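Local coordinates for cell wall surface anchor protein (Streptococcus agalactiae, PDB 4Z1P) that probably acts as a cell-wall-anchored adhesin of the antigen I/II family, helping streptococci attach to host or partner surfaces, at residues I44-S47 and A48-A52; R88-S92 and K93-D97; D229-H233 and T234-Y238; A288-S291 and R292-F296. All coordinates share one frame; numbering follows the deposited sequence.

Contact 1 (I44-S47 and A48-A52); sequences IKAS and AEAIA
Ser-47 OG meets Ala-50 N in a cap bond, and Ala-48, the residue right after the serine, is the first of the short helix that this bond caps. Glu-49 adds little: its CB passes 3.8 Å from Ser-47 OG, after which the extended chain leads away. The capping bond forms at Ala-50, whose N donates to Ser-47 OG at 2.8 Å with an N-H...O angle of 153°. A chi1 of 71°, with OG between the serine's own backbone N and carbonyl carbon, puts the hydroxyl within reach of Ala-50 N, and that bond makes Ser-47 the N-cap. Ala-50 CB approaches the same oxygen to 3.2 Å. Ile-51 N then reaches back to Ser-47 O, a nearly straight bond of 3.0 Å (N-H...O 165°). Because Ile-51 CG1 stands beside its own backbone N, its branch swings back toward the loop: CG1 packs 3.8 Å from Ala-46 CB, while CD1 comes within 3.3 Å of Ala-46 O. Phe-163 and Tyr-127, the latter on helix 123-131, also pack on Ile-51. Ala-52 N donates to Ala-48 O. The Ser-47 hydroxyl thus satisfies a first-turn amide and probably gains a little from the helix N-terminus, whereas the Ser-47 carbonyl simply makes the first i to i+4 bond.

Contact 2 (R88-S92 and K93-D97); sequences RHVLS and KDTLD
The Val-90 and Thr-95 side chains run antiparallel alongside one another, with Thr-95 OG1 3.3 Å from Val-90 CB. Leu-96 approaches differently, crossing Val-90 at about a right angle and setting its CD2 branch 3.8 Å from Val-90 CG1. Val-90 CG1 stands beside its own backbone N (chi1 -62°), and the chi1 of Leu-96 (-65°) swings the leucine branch point back toward the strand. The same Leu-96 CD2 also touches Arg-88 CD at 3.7 Å, where the arginine chain passes the leucine at a slant. One leucine branch therefore bridges two residues on the same face of strand 85-90, and Phe-115 of the neighbouring strand covers both Val-90 and Leu-96.

Polar bonds fold the intervening chain. Ser-92 OG accepts from Asp-94 N at 2.8 Å, an ST turn, and donates weakly to Asp-94 OD2. Ser-92 O accepts from Thr-95 N at 3.1 Å with an N-H...O angle of 159°, the donor standing above the carbonyl plane. Thr-95 OG1 adds only a weak bond to that oxygen. Further along, a water accepts from Asp-97 N at 3.1 Å and, weakly, from Arg-88 NE. Asp-97 OD1 caps helix 98-106 through Leu-100 N.

The hydroxyl and the carbonyl of Ser-92 accept from Asp-94 N and Thr-95 N, pinning the start of the 3-10 turn, whereas its own N is buried and has no partner in the model. Arg-88 NH2 and Asp-97 OD2, 4.7 Å apart, do not touch, so any attraction between them is probably a diffuse electrostatic one.

Contact 3 (D229-H233 and T234-Y238); sequences DHLQH and THDLY
Gln-232 O is gripped by two backbone donors from the following residues: Asp-236 N at 2.8 Å (N-H...O 141°) and His-235 N at 2.9 Å (157°). The first donor is slightly tilted from the carbonyl plane and the second stands well above it; by accepting both, the oxygen closes the turn that follows. Gln-232 is also the centre of a separate inverse gamma turn, with a weak bond from His-233 N to Leu-231 O at 2.9 Å. Across the loop, His-233 CA adds a C-H...O contact to Asp-236 O at 3.3 Å. The Gln-232 side chain is aligned with that of His-235, and its NE2 lies 3.3 Å above one face of the imidazole, offset toward the rim; amide and ring planes are 89° apart. Gln-232 CG is anti to the backbone N and the chain extends from there, delivering the amide to strand 311-320, where OE1 accepts from Tyr-313 N and NE2 donates to Asp-311 O. A water links Gln-232 N to Asp-236 OD2, each at 2.8 Å, and the carboxylate is further held by Tyr-207 and by a salt bridge to Arg-306. Leu-231 CD1 packs 4.2 Å from Tyr-238 CB. The loop carries the chain from strand 225-230, inside one five-stranded antiparallel sheet, to strand 236-245, at the edge of a four-stranded one.

Contact 4 (A288-S291 and R292-F296); sequences AQVS and RSSAF
Ser-291 OG and Ser-293 OG share a hydrogen bond of 2.7 Å in which either may be the donor. Beside it, Ser-294 N donates to Ser-291 O at 2.8 Å with an N-H...O angle of 159°. This closes the type I beta turn from Ser-291 to Ser-294, the donor standing 60° out of the carbonyl plane. At the turn's second position Arg-292 reaches outward on an extended chain and forms salt bridges through NE to Asp-221 and through NH1 to Asp-13, the latter lying in the loop after strand 8-11. Ser-294 OG, anti to its backbone nitrogen (chi1 -178°), sits beside the carbonyl carbon and donates to Ala-295 O at 2.7 Å, on a lone pair in the carbonyl plane. It is also bonded to Thr-250 N.

The apolar layer begins at Val-290, which crosses Phe-296 at about a right angle. Val-290 CG1 lies 4.1 Å from Phe-296 CB and 4.1 Å from Ser-294 CB, while Val-290 CG2 approaches the ring obliquely. Phe-296 meets Tyr-225 and Phe-282 edge-to-face, so the valine adds an aliphatic wall to an aromatic cluster.

Two hydrogen bonds thus fix the turn, one between side chains and one between backbones. Arg-292 pairs with Asp-221 and Asp-13 through different nitrogens, which would probably offset its charge and fix its orientation; the Asp-13 bridge links antigen I/II C2 sequence to C-terminal sequence.

All four contacts are local and lie in series along the chain, so none nests in or crosses another. From the N terminus, contact 1 starts helix 48-52 after the long loop from strand 29-36, and contact 2 turns strand 85-90 toward helix 98-106. Both belong to the antigen I/II C2 part of the chain, with centres about 26 Å apart. In the C-terminal part, contact 3 closes the loop between strands 225-230 and 236-245, joining two sheets, and contact 4 folds the loop between helix 284-287 and strand 298-306; their centres are about 33 Å apart. Contacts 1 and 3 lie on opposite sides of the chain's centre, about 77 Å between centres.

Contact 1 (I44-S47 and A48-A52)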
loop_
_atom_site.group_PDB
_atom_site.type_symbol
_atom_site.label_atom_id
_atom_site.label_comp_id
_atom_site.label_asym_id
_atom_site.label_seq_id
_atom_site.Cartn_x
_atom_site.Cartn_y
_atom_site.Cartn_z
ATOM N N ILE A 44 -23.725 -9.189 -32.612
ATOM C CA ILE A 44 -25.094 -8.838 -32.217
ATOM C C ILE A 44 -25.736 -7.901 -33.202
ATOM O O ILE A 44 -25.017 -7.093 -33.859
ATOM C CB ILE A 44 -25.045 -8.193 -30.798
ATOM C CG1 ILE A 44 -26.379 -8.250 -30.083
ATOM C CG2 ILE A 44 -24.528 -6.746 -30.769
ATOM C CD1 ILE A 44 -26.250 -7.807 -28.637
ATOM N N LYS A 45 -27.062 -8.020 -33.344
ATOM C CA LYS A 45 -27.864 -7.095 -34.088
ATOM C C LYS A 45 -28.793 -6.333 -33.147
ATOM O O LYS A 45 -30.022 -6.526 -33.165
ATOM C CB LYS A 45 -28.701 -7.814 -35.159
ATOM N N ALA A 46 -28.224 -5.434 -32.342
ATOM C CA ALA A 46 -28.995 -4.707 -31.368
ATOM C C ALA A 46 -29.879 -3.668 -32.015
ATOM O O ALA A 46 -29.526 -3.102 -33.024
ATOM C CB ALA A 46 -28.072 -4.066 -30.326
ATOM N N SER A 47 -31.029 -3.416 -31.405
ATOM C CA SER A 47 -31.954 -2.405 -31.857
ATOM C C SER A 47 -31.374 -1.015 -31.742
ATOM O O SER A 47 -30.487 -0.773 -30.914
ATOM C CB SER A 47 -33.259 -2.429 -31.065
ATOM O OG SER A 47 -33.118 -1.961 -29.728
ATOM N N ALA A 48 -31.888 -0.080 -32.539
ATOM C CA ALA A 48 -31.426 1.294 -32.442
ATOM C C ALA A 48 -31.736 1.848 -31.045
ATOM O O ALA A 48 -30.929 2.630 -30.505
ATOM C CB ALA A 48 -32.048 2.158 -33.517
ATOM N N GLU A 49 -32.857 1.400 -30.459
ATOM C CA GLU A 49 -33.248 1.831 -29.129
ATOM C C GLU A 49 -32.301 1.265 -28.055
ATOM O O GLU A 49 -31.942 1.952 -27.114
ATOM C CB GLU A 49 -34.698 1.415 -28.834
ATOM C CG GLU A 49 -35.308 2.101 -27.646
ATOM C CD GLU A 49 -36.439 1.316 -27.023
ATOM O OE1 GLU A 49 -37.024 0.422 -27.691
ATOM O OE2 GLU A 49 -36.737 1.599 -25.847
ATOM N N ALA A 50 -31.854 0.025 -28.209
ATOM C CA ALA A 50 -30.904 -0.539 -27.274
ATOM C C ALA A 50 -29.556 0.198 -27.341
ATOM O O ALA A 50 -28.947 0.548 -26.320
ATOM C CB ALA A 50 -30.717 -1.999 -27.595
ATOM N N ILE A 51 -29.093 0.424 -28.560
ATOM C CA ILE A 51 -27.783 1.033 -28.792
ATOM C C ILE A 51 -27.806 2.435 -28.214
ATOM O O ILE A 51 -26.813 2.862 -27.596
ATOM C CB ILE A 51 -27.450 1.040 -30.288
ATOM C CG1 ILE A 51 -27.173 -0.401 -30.753
ATOM C CG2 ILE A 51 -26.316 1.985 -30.588
ATOM C CD1 ILE A 51 -27.503 -0.636 -32.214
ATOM N N ALA A 52 -28.926 3.118 -28.380
ATOM C CA ALA A 52 -29.081 4.466 -27.848
ATOM C C ALA A 52 -28.938 4.560 -26.313
ATOM O O ALA A 52 -28.583 5.619 -25.793
ATOM C CB ALA A 52 -30.376 5.121 -28.350
#

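Contact 2 (R88-S92 and K93-D97)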
loop_
_atom_site.group_PDB
_atom_site.type_symbol
_atom_site.label_atom_id
_atom_site.label_comp_id
_atom_site.label_asym_id
_atom_site.label_seq_id
_atom_site.Cartn_x
_atom_site.Cartn_y
_atom_site.Cartn_z
ATOM N N ARG A 88 -16.598 11.018 -15.791
ATOM C CA ARG A 88 -17.316 11.712 -14.765
ATOM C C ARG A 88 -16.819 11.270 -13.454
ATOM O O ARG A 88 -16.398 10.116 -13.313
ATOM C CB ARG A 88 -18.835 11.508 -14.824
ATOM C CG ARG A 88 -19.515 12.236 -15.953
ATOM C CD ARG A 88 -21.021 12.106 -15.907
ATOM N NE ARG A 88 -21.710 12.917 -16.950
ATOM C CZ ARG A 88 -21.816 12.618 -18.227
ATOM N NH1 ARG A 88 -21.353 11.479 -18.722
ATOM N NH2 ARG A 88 -22.483 13.476 -19.030
ATOM N N HIS A 89 -16.771 12.191 -12.487
ATOM C CA HIS A 89 -16.273 11.910 -11.165
ATOM C C HIS A 89 -17.180 12.603 -10.171
ATOM O O HIS A 89 -17.228 13.810 -10.136
ATOM C CB HIS A 89 -14.829 12.315 -10.970
ATOM C CG HIS A 89 -14.347 12.220 -9.553
ATOM N ND1 HIS A 89 -13.355 13.030 -9.044
ATOM C CD2 HIS A 89 -14.745 11.437 -8.514
ATOM C CE1 HIS A 89 -13.111 12.697 -7.789
ATOM N NE2 HIS A 89 -13.929 11.723 -7.448
ATOM N N VAL A 90 -17.999 11.831 -9.428
ATOM C CA VAL A 90 -19.080 12.408 -8.615
ATOM C C VAL A 90 -18.956 11.964 -7.195
ATOM O O VAL A 90 -18.477 10.885 -6.892
ATOM C CB VAL A 90 -20.505 12.053 -9.164
ATOM C CG1 VAL A 90 -20.721 12.595 -10.548
ATOM C CG2 VAL A 90 -20.803 10.554 -9.063
ATOM N N LEU A 91 -19.345 12.830 -6.290
ATOM C CA LEU A 91 -19.321 12.487 -4.883
ATOM C C LEU A 91 -20.541 11.585 -4.494
ATOM O O LEU A 91 -20.455 10.857 -3.542
ATOM C CB LEU A 91 -19.427 13.773 -4.125
ATOM C CG LEU A 91 -18.143 14.483 -3.740
ATOM C CD1 LEU A 91 -16.894 14.102 -4.453
ATOM C CD2 LEU A 91 -18.371 15.980 -3.568
ATOM N N SER A 92 -21.601 11.652 -5.247
ATOM C CA SER A 92 -22.699 10.741 -5.071
ATOM C C SER A 92 -23.413 10.641 -6.367
ATOM O O SER A 92 -23.425 11.581 -7.155
ATOM C CB SER A 92 -23.641 11.226 -3.908
ATOM O OG SER A 92 -24.934 11.442 -4.355
ATOM N N LYS A 93 -24.186 9.569 -6.520
ATOM C CA LYS A 93 -25.044 9.518 -7.703
ATOM C C LYS A 93 -26.032 10.658 -7.809
ATOM O O LYS A 93 -26.487 10.965 -8.872
ATOM C CB LYS A 93 -25.779 8.181 -7.756
ATOM C CG LYS A 93 -26.760 7.912 -6.646
ATOM C CD LYS A 93 -27.145 6.448 -6.679
ATOM C CE LYS A 93 -28.414 6.181 -5.913
ATOM N NZ LYS A 93 -28.224 6.357 -4.458
ATOM N N ASP A 94 -26.394 11.281 -6.688
ATOM C CA ASP A 94 -27.333 12.400 -6.734
ATOM C C ASP A 94 -26.829 13.627 -7.494
ATOM O O ASP A 94 -27.639 14.458 -7.870
ATOM C CB ASP A 94 -27.739 12.819 -5.296
ATOM C CG ASP A 94 -28.434 11.661 -4.527
ATOM O OD1 ASP A 94 -29.239 10.994 -5.192
ATOM O OD2 ASP A 94 -28.140 11.431 -3.324
ATOM N N THR A 95 -25.531 13.739 -7.718
ATOM C CA THR A 95 -24.987 14.837 -8.593
ATOM C C THR A 95 -25.029 14.558 -10.089
ATOM O O THR A 95 -24.906 15.496 -10.905
ATOM C CB THR A 95 -23.606 15.363 -8.108
ATOM O OG1 THR A 95 -22.553 14.505 -8.531
ATOM C CG2 THR A 95 -23.513 15.454 -6.604
ATOM N N LEU A 96 -25.336 13.311 -10.517
ATOM C CA LEU A 96 -25.506 13.099 -11.928
ATOM C C LEU A 96 -26.781 13.667 -12.457
ATOM O O LEU A 96 -27.769 13.829 -11.713
ATOM C CB LEU A 96 -25.553 11.618 -12.270
ATOM C CG LEU A 96 -24.302 10.819 -12.022
ATOM C CD1 LEU A 96 -24.638 9.339 -12.096
ATOM C CD2 LEU A 96 -23.271 11.257 -13.062
ATOM N N ASP A 97 -26.809 13.943 -13.748
ATOM C CA ASP A 97 -28.062 14.404 -14.313
ATOM C C ASP A 97 -29.077 13.320 -14.265
ATOM O O ASP A 97 -28.757 12.169 -13.991
ATOM C CB ASP A 97 -27.960 15.082 -15.692
ATOM C CG ASP A 97 -27.503 14.170 -16.794
ATOM O OD1 ASP A 97 -27.792 12.944 -16.794
ATOM O OD2 ASP A 97 -26.857 14.736 -17.697
HETATM O O HOH W 1 -24.163 14.322 -15.351
#

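Contact 3 (D229-H233 and T234-Y238)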
loop_
_atom_site.group_PDB
_atom_site.type_symbol
_atom_site.label_atom_id
_atom_site.label_comp_id
_atom_site.label_asym_id
_atom_site.label_seq_id
_atom_site.Cartn_x
_atom_site.Cartn_y
_atom_site.Cartn_z
ATOM N N ASP A 229 18.744 7.069 14.814
ATOM C CA ASP A 229 18.566 7.466 16.226
ATOM C C ASP A 229 19.464 8.689 16.420
ATOM O O ASP A 229 20.649 8.664 16.089
ATOM C CB ASP A 229 18.965 6.307 17.129
ATOM C CG ASP A 229 18.595 6.558 18.581
ATOM O OD1 ASP A 229 19.109 7.556 19.172
ATOM O OD2 ASP A 229 17.759 5.802 19.090
ATOM N N HIS A 230 18.937 9.749 16.998
ATOM C CA HIS A 230 19.751 10.956 17.190
ATOM C C HIS A 230 20.064 10.906 18.670
ATOM O O HIS A 230 19.187 11.054 19.528
ATOM C CB HIS A 230 18.989 12.192 16.767
ATOM C CG HIS A 230 18.163 11.944 15.547
ATOM N ND1 HIS A 230 16.964 11.245 15.593
ATOM C CD2 HIS A 230 18.399 12.217 14.240
ATOM C CE1 HIS A 230 16.485 11.127 14.369
ATOM N NE2 HIS A 230 17.331 11.710 13.535
ATOM N N LEU A 231 21.299 10.555 18.951
ATOM C CA LEU A 231 21.695 10.325 20.354
ATOM C C LEU A 231 22.075 11.656 20.920
ATOM O O LEU A 231 22.546 12.530 20.184
ATOM C CB LEU A 231 22.897 9.418 20.429
ATOM C CG LEU A 231 22.520 7.974 20.199
ATOM C CD1 LEU A 231 23.825 7.194 19.965
ATOM C CD2 LEU A 231 21.708 7.440 21.371
ATOM N N GLN A 232 21.875 11.806 22.221
ATOM C CA GLN A 232 22.223 13.058 22.867
ATOM C C GLN A 232 23.704 12.867 23.216
ATOM O O GLN A 232 24.067 12.505 24.353
ATOM C CB GLN A 232 21.308 13.303 24.073
ATOM C CG GLN A 232 21.514 14.619 24.768
ATOM C CD GLN A 232 20.479 14.883 25.830
ATOM O OE1 GLN A 232 19.241 14.672 25.614
ATOM N NE2 GLN A 232 20.956 15.308 27.016
ATOM N N HIS A 233 24.536 13.021 22.187
ATOM C CA HIS A 233 25.951 12.657 22.280
ATOM C C HIS A 233 26.795 13.546 23.248
ATOM O O HIS A 233 27.950 13.244 23.453
ATOM C CB HIS A 233 26.589 12.739 20.896
ATOM C CG HIS A 233 26.620 14.130 20.362
ATOM N ND1 HIS A 233 25.493 14.775 19.890
ATOM C CD2 HIS A 233 27.614 15.051 20.349
ATOM C CE1 HIS A 233 25.802 16.014 19.555
ATOM N NE2 HIS A 233 27.084 16.205 19.821
ATOM N N THR A 234 26.236 14.641 23.752
ATOM C CA THR A 234 26.860 15.464 24.804
ATOM C C THR A 234 26.858 14.660 26.099
ATOM O O THR A 234 27.681 14.892 26.978
ATOM C CB THR A 234 26.041 16.743 25.082
ATOM O OG1 THR A 234 24.666 16.400 25.277
ATOM C CG2 THR A 234 26.126 17.744 23.936
ATOM N N HIS A 235 25.903 13.738 26.231
ATOM C CA HIS A 235 25.726 13.021 27.470
ATOM C C HIS A 235 25.898 11.515 27.332
ATOM O O HIS A 235 26.177 10.847 28.345
ATOM C CB HIS A 235 24.352 13.333 28.102
ATOM C CG HIS A 235 24.167 14.744 28.559
ATOM N ND1 HIS A 235 24.148 15.821 27.692
ATOM C CD2 HIS A 235 23.866 15.247 29.789
ATOM C CE1 HIS A 235 23.889 16.927 28.369
ATOM N NE2 HIS A 235 23.703 16.605 29.641
ATOM N N ASP A 236 25.709 10.977 26.109
ATOM C CA ASP A 236 25.734 9.544 25.878
ATOM C C ASP A 236 26.878 9.314 24.904
ATOM O O ASP A 236 26.879 9.849 23.767
ATOM C CB ASP A 236 24.452 8.988 25.199
ATOM C CG ASP A 236 23.295 8.750 26.148
ATOM O OD1 ASP A 236 23.469 8.725 27.375
ATOM O OD2 ASP A 236 22.162 8.622 25.632
ATOM N N LEU A 237 27.828 8.505 25.358
ATOM C CA LEU A 237 28.959 8.008 24.536
ATOM C C LEU A 237 28.560 6.679 23.870
ATOM O O LEU A 237 28.286 5.715 24.526
ATOM C CB LEU A 237 30.227 7.810 25.409
ATOM C CG LEU A 237 31.471 7.215 24.708
ATOM C CD1 LEU A 237 31.990 8.149 23.604
ATOM C CD2 LEU A 237 32.532 6.983 25.774
ATOM N N TYR A 238 28.405 6.692 22.559
ATOM C CA TYR A 238 28.044 5.474 21.823
ATOM C C TYR A 238 29.146 4.457 21.947
ATOM O O TYR A 238 30.301 4.782 21.710
ATOM C CB TYR A 238 27.782 5.789 20.328
ATOM C CG TYR A 238 27.561 4.572 19.515
ATOM C CD1 TYR A 238 26.395 3.788 19.678
ATOM C CD2 TYR A 238 28.515 4.156 18.591
ATOM C CE1 TYR A 238 26.222 2.615 18.964
ATOM C CE2 TYR A 238 28.317 3.025 17.810
ATOM C CZ TYR A 238 27.159 2.259 18.015
ATOM O OH TYR A 238 26.987 1.142 17.268
HETATM O O HOH W 2 20.544 9.831 23.698
#

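Contact 4 (A288-S291 and R292-F296)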
loop_
_atom_site.group_PDB
_atom_site.type_symbol
_atom_site.label_atom_id
_atom_site.label_comp_id
_atom_site.label_asym_id
_atom_site.label_seq_id
_atom_site.Cartn_x
_atom_site.Cartn_y
_atom_site.Cartn_z
ATOM N N ALA A 288 15.629 -8.062 -0.273
ATOM C CA ALA A 288 15.075 -8.627 -1.529
ATOM C C ALA A 288 14.850 -10.148 -1.440
ATOM O O ALA A 288 13.998 -10.686 -2.134
ATOM C CB ALA A 288 16.021 -8.296 -2.679
ATOM N N GLN A 289 15.612 -10.842 -0.580
ATOM C CA GLN A 289 15.502 -12.284 -0.471
ATOM C C GLN A 289 14.455 -12.714 0.476
ATOM O O GLN A 289 14.158 -13.930 0.516
ATOM C CB GLN A 289 16.813 -12.939 0.001
ATOM C CG GLN A 289 17.995 -12.817 -0.942
ATOM C CD GLN A 289 19.301 -13.056 -0.196
ATOM O OE1 GLN A 289 19.552 -14.176 0.253
ATOM N NE2 GLN A 289 20.112 -12.009 -0.030
ATOM N N VAL A 290 13.865 -11.804 1.259
ATOM C CA VAL A 290 12.788 -12.267 2.159
ATOM C C VAL A 290 11.523 -12.650 1.389
ATOM O O VAL A 290 11.064 -11.876 0.529
ATOM C CB VAL A 290 12.444 -11.221 3.250
ATOM C CG1 VAL A 290 11.444 -11.811 4.284
ATOM C CG2 VAL A 290 13.742 -10.796 3.950
ATOM N N SER A 291 10.978 -13.831 1.677
ATOM C CA SER A 291 9.727 -14.228 1.043
ATOM C C SER A 291 8.557 -13.333 1.394
ATOM O O SER A 291 8.398 -12.960 2.558
ATOM C CB SER A 291 9.391 -15.621 1.474
ATOM O OG SER A 291 8.129 -15.998 0.989
ATOM N N ARG A 292 7.646 -13.067 0.447
ATOM C CA ARG A 292 6.445 -12.282 0.783
ATOM C C ARG A 292 5.534 -13.020 1.745
ATOM O O ARG A 292 4.691 -12.421 2.416
ATOM C CB ARG A 292 5.610 -11.957 -0.469
ATOM C CG ARG A 292 6.333 -10.959 -1.317
ATOM C CD ARG A 292 5.416 -10.418 -2.361
ATOM N NE ARG A 292 6.119 -9.527 -3.228
ATOM C CZ ARG A 292 5.536 -9.007 -4.304
ATOM N NH1 ARG A 292 4.262 -9.329 -4.581
ATOM N NH2 ARG A 292 6.196 -8.177 -5.074
ATOM N N SER A 293 5.696 -14.335 1.798
ATOM C CA SER A 293 4.948 -15.126 2.730
ATOM C C SER A 293 5.622 -15.160 4.110
ATOM O O SER A 293 5.126 -15.856 4.968
ATOM C CB SER A 293 4.824 -16.565 2.256
ATOM O OG SER A 293 6.113 -17.174 2.382
ATOM N N SER A 294 6.707 -14.434 4.315
ATOM C CA SER A 294 7.325 -14.399 5.631
ATOM C C SER A 294 7.204 -13.071 6.318
ATOM O O SER A 294 7.501 -12.036 5.715
ATOM C CB SER A 294 8.823 -14.711 5.519
ATOM O OG SER A 294 9.445 -14.718 6.805
ATOM N N ALA A 295 6.894 -13.089 7.615
ATOM C CA ALA A 295 7.080 -11.894 8.429
ATOM C C ALA A 295 8.561 -11.535 8.468
ATOM O O ALA A 295 9.444 -12.357 8.168
ATOM C CB ALA A 295 6.535 -12.103 9.810
ATOM N N PHE A 296 8.852 -10.318 8.829
ATOM C CA PHE A 296 10.250 -9.916 9.001
ATOM C C PHE A 296 10.337 -8.746 9.905
ATOM O O PHE A 296 9.612 -7.736 9.753
ATOM C CB PHE A 296 10.886 -9.519 7.695
ATOM C CG PHE A 296 12.204 -8.838 7.871
ATOM C CD1 PHE A 296 13.347 -9.586 8.096
ATOM C CD2 PHE A 296 12.300 -7.469 7.878
ATOM C CE1 PHE A 296 14.559 -8.965 8.320
ATOM C CE2 PHE A 296 13.521 -6.842 8.043
ATOM C CZ PHE A 296 14.647 -7.590 8.315
#